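Local coordinates for protein peptidase, zinc-dependent (Methanocorpusculum labreanum, PDB 3LMC) that binds a zinc ion and, at a separate four-cysteine site, an iron ion, and is probably a metallopeptidase of family M54, at residues G109-K114 and I151-G156. Numbering follows the deposited sequence.
Sequences GLAYPK and IGHLFG. With ZN (zinc ion), chain C.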
ATOM      1  N   GLY A 109      -2.812   4.163   5.720  1.00 15.78           N
ATOM      2  CA  GLY A 109      -2.904   3.829   4.305  1.00 14.71           C
ATOM      3  C   GLY A 109      -4.311   4.007   3.776  1.00 17.89           C
ATOM      4  O   GLY A 109      -5.217   4.338   4.533  1.00 16.73           O
ATOM      5  N   LEU A 110      -4.507   3.769   2.480  1.00 15.65           N
ATOM      6  CA  LEU A 110      -5.808   3.958   1.868  1.00 16.56           C
ATOM      7  C   LEU A 110      -5.830   3.239   0.531  1.00 20.61           C
ATOM      8  O   LEU A 110      -4.785   3.055  -0.090  1.00 17.31           O
ATOM      9  CB  LEU A 110      -6.068   5.445   1.651  1.00 12.67           C
ATOM     10  CG  LEU A 110      -7.495   5.858   1.322  1.00 22.10           C
ATOM     11  CD1 LEU A 110      -8.394   5.540   2.505  1.00 25.23           C
ATOM     12  CD2 LEU A 110      -7.547   7.331   1.012  1.00 20.73           C
ATOM     13  N   ALA A 111      -7.014   2.838   0.081  1.00 15.12           N
ATOM     14  CA  ALA A 111      -7.130   2.117  -1.187  1.00 12.96           C
ATOM     15  C   ALA A 111      -8.227   2.742  -2.022  1.00 18.50           C
ATOM     16  O   ALA A 111      -9.182   3.291  -1.472  1.00 17.24           O
ATOM     17  CB  ALA A 111      -7.433   0.649  -0.930  1.00 14.45           C
ATOM     18  N   TYR A 112      -8.069   2.682  -3.346  1.00 20.41           N
ATOM     19  CA  TYR A 112      -9.087   3.137  -4.286  1.00 15.95           C
ATOM     20  C   TYR A 112      -9.406   1.947  -5.180  1.00 17.80           C
ATOM     21  O   TYR A 112      -8.866   1.822  -6.281  1.00 17.86           O
ATOM     22  CB  TYR A 112      -8.561   4.292  -5.133  1.00 22.81           C
ATOM     23  CG  TYR A 112      -9.636   5.131  -5.810  1.00 33.07           C
ATOM     24  CD1 TYR A 112      -9.607   6.521  -5.732  1.00 40.46           C
ATOM     25  CD2 TYR A 112     -10.678   4.538  -6.512  1.00 40.10           C
ATOM     26  CE1 TYR A 112     -10.577   7.302  -6.343  1.00 44.01           C
ATOM     27  CE2 TYR A 112     -11.663   5.310  -7.127  1.00 48.11           C
ATOM     28  CZ  TYR A 112     -11.601   6.694  -7.041  1.00 49.82           C
ATOM     29  OH  TYR A 112     -12.566   7.475  -7.640  1.00 54.06           O
ATOM     30  N   PRO A 113     -10.276   1.053  -4.697  1.00 15.53           N
ATOM     31  CA  PRO A 113     -10.488  -0.245  -5.342  1.00 18.91           C
ATOM     32  C   PRO A 113     -10.851  -0.108  -6.812  1.00 20.81           C
ATOM     33  O   PRO A 113     -10.403  -0.907  -7.645  1.00 23.94           O
ATOM     34  CB  PRO A 113     -11.662  -0.836  -4.556  1.00 25.67           C
ATOM     35  CG  PRO A 113     -11.555  -0.201  -3.199  1.00 25.07           C
ATOM     36  CD  PRO A 113     -11.105   1.217  -3.494  1.00 21.25           C
ATOM     37  N   LYS A 114     -11.645   0.903  -7.132  1.00 25.01           N
ATOM     38  CA  LYS A 114     -12.118   1.073  -8.503  1.00 29.58           C
ATOM     39  C   LYS A 114     -10.956   1.301  -9.488  1.00 25.66           C
ATOM     40  O   LYS A 114     -11.011   0.832 -10.635  1.00 22.52           O
ATOM     41  CB  LYS A 114     -13.163   2.190  -8.582  1.00 32.97           C
ATOM     42  CG  LYS A 114     -13.857   2.295  -9.931  1.00 43.15           C
ATOM     43  CD  LYS A 114     -14.778   3.518 -10.001  1.00 47.74           C
ATOM     44  CE  LYS A 114     -15.515   3.573 -11.334  1.00 54.17           C
ATOM     45  NZ  LYS A 114     -16.487   4.700 -11.398  1.00 56.81           N
ATOM     46  N   ILE A 151      -4.080  -3.736  -0.161  1.00 13.03           N
ATOM     47  CA  ILE A 151      -4.124  -4.536  -1.383  1.00 16.79           C
ATOM     48  C   ILE A 151      -5.300  -5.513  -1.394  1.00 23.68           C
ATOM     49  O   ILE A 151      -5.848  -5.831  -2.453  1.00 21.65           O
ATOM     50  CB  ILE A 151      -2.826  -5.338  -1.594  1.00 13.71           C
ATOM     51  CG1 ILE A 151      -1.692  -4.400  -2.044  1.00 16.31           C
ATOM     52  CG2 ILE A 151      -3.048  -6.400  -2.664  1.00 14.31           C
ATOM     53  CD1 ILE A 151      -0.291  -5.057  -2.010  1.00 18.25           C
ATOM     54  N   GLY A 152      -5.671  -6.005  -0.215  1.00 21.03           N
ATOM     55  CA  GLY A 152      -6.847  -6.836  -0.095  1.00 16.26           C
ATOM     56  C   GLY A 152      -8.069  -6.073  -0.573  1.00 21.11           C
ATOM     57  O   GLY A 152      -8.867  -6.614  -1.328  1.00 24.35           O
ATOM     58  N   HIS A 153      -8.215  -4.819  -0.137  1.00 20.80           N
ATOM     59  CA  HIS A 153      -9.292  -3.949  -0.635  1.00 23.93           C
ATOM     60  C   HIS A 153      -9.343  -3.882  -2.169  1.00 23.52           C
ATOM     61  O   HIS A 153     -10.405  -3.885  -2.771  1.00 23.61           O
ATOM     62  CB  HIS A 153      -9.104  -2.524  -0.137  1.00 20.27           C
ATOM     63  CG  HIS A 153      -9.437  -2.323   1.299  1.00 21.81           C
ATOM     64  ND1 HIS A 153     -10.579  -2.831   1.877  1.00 23.22           N
ATOM     65  CD2 HIS A 153      -8.806  -1.615   2.268  1.00 20.91           C
ATOM     66  CE1 HIS A 153     -10.623  -2.469   3.147  1.00 22.38           C
ATOM     67  NE2 HIS A 153      -9.562  -1.727   3.406  1.00 23.43           N
ATOM     68  N   LEU A 154      -8.181  -3.776  -2.799  1.00 21.20           N
ATOM     69  CA  LEU A 154      -8.133  -3.728  -4.256  1.00 18.13           C
ATOM     70  C   LEU A 154      -8.761  -4.990  -4.880  1.00 23.99           C
ATOM     71  O   LEU A 154      -9.199  -4.984  -6.037  1.00 22.57           O
ATOM     72  CB  LEU A 154      -6.684  -3.531  -4.717  1.00 18.50           C
ATOM     73  CG  LEU A 154      -6.264  -2.090  -5.033  1.00 21.65           C
ATOM     74  CD1 LEU A 154      -7.090  -1.033  -4.299  1.00 19.85           C
ATOM     75  CD2 LEU A 154      -4.779  -1.885  -4.832  1.00 14.93           C
ATOM     76  N   PHE A 155      -8.824  -6.071  -4.108  1.00 20.36           N
ATOM     77  CA  PHE A 155      -9.417  -7.305  -4.599  1.00 23.09           C
ATOM     78  C   PHE A 155     -10.856  -7.506  -4.130  1.00 24.38           C
ATOM     79  O   PHE A 155     -11.425  -8.571  -4.324  1.00 28.17           O
ATOM     80  CB  PHE A 155      -8.544  -8.506  -4.235  1.00 25.09           C
ATOM     81  CG  PHE A 155      -7.315  -8.625  -5.086  1.00 30.44           C
ATOM     82  CD1 PHE A 155      -7.358  -9.314  -6.292  1.00 32.07           C
ATOM     83  CD2 PHE A 155      -6.118  -8.026  -4.698  1.00 27.56           C
ATOM     84  CE1 PHE A 155      -6.222  -9.422  -7.080  1.00 32.46           C
ATOM     85  CE2 PHE A 155      -4.985  -8.128  -5.477  1.00 26.03           C
ATOM     86  CZ  PHE A 155      -5.032  -8.828  -6.671  1.00 30.33           C
ATOM     87  N   GLY A 156     -11.431  -6.481  -3.508  1.00 23.41           N
ATOM     88  CA  GLY A 156     -12.830  -6.503  -3.120  1.00 27.02           C
ATOM     89  C   GLY A 156     -13.139  -6.839  -1.668  1.00 32.19           C
ATOM     90  O   GLY A 156     -14.294  -6.792  -1.262  1.00 29.74           O
TER
HETATM   91 ZN    ZN C 212      -9.113  -0.543   5.210  1.00 38.63          ZN
HETATM   92  O   HOH W   1      -8.731  -2.873  -7.749  1.00 29.31           O
HETATM   93  O   HOH W   2      -7.959   1.332   4.334  1.00 23.59           O
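Pro113, where the edge strand 106-112 gives way to a 3-10 turn, comes closest to Leu154 of helix 136-154, their CA atoms 4.3 Å apart. The two backbones share no direct hydrogen bond; a water joins them instead, donating to Pro113 O at 2.6 Å and to Leu154 O at 2.8 Å. Ala111 directs its methyl group at the helix, and its CB lies 3.7 Å from His153 CB and 3.8 Å from Leu154 CD1. The same leucine methyl packs against the backbone where Tyr112 joins Pro113, Leu154 CD1 lying 3.6 Å from Pro113 CA, while Ala118 of the adjacent strand 117-120 touches both Ala111 and Leu154. The Pro113 ring instead rests by CB and CG near His153 O, which accepts the backbone N-H of Gly156. With CG anti to the carbonyl carbon (chi1 -74°), the His153 imidazole extends away from the Pro113/Leu154 end, Ala111 CB lying obliquely to it, and its NE2 binds zinc at 2.2 Å. Its ND1 is hydrogen-bonded to Leu157 O, which would fix the ring's rotation and probably make NE2 a better electron-pair donor to zinc. His149 and His159 also bind the metal, and a water oxygen lies 2.4 Å from the zinc as a further ligand, in keeping with an HExxH site. The contact thus sets a small apolar surface, beside which a water ties two carbonyl oxygens together, against the CB and carbonyl oxygen of a zinc ligand whose imidazole is held from both nitrogens.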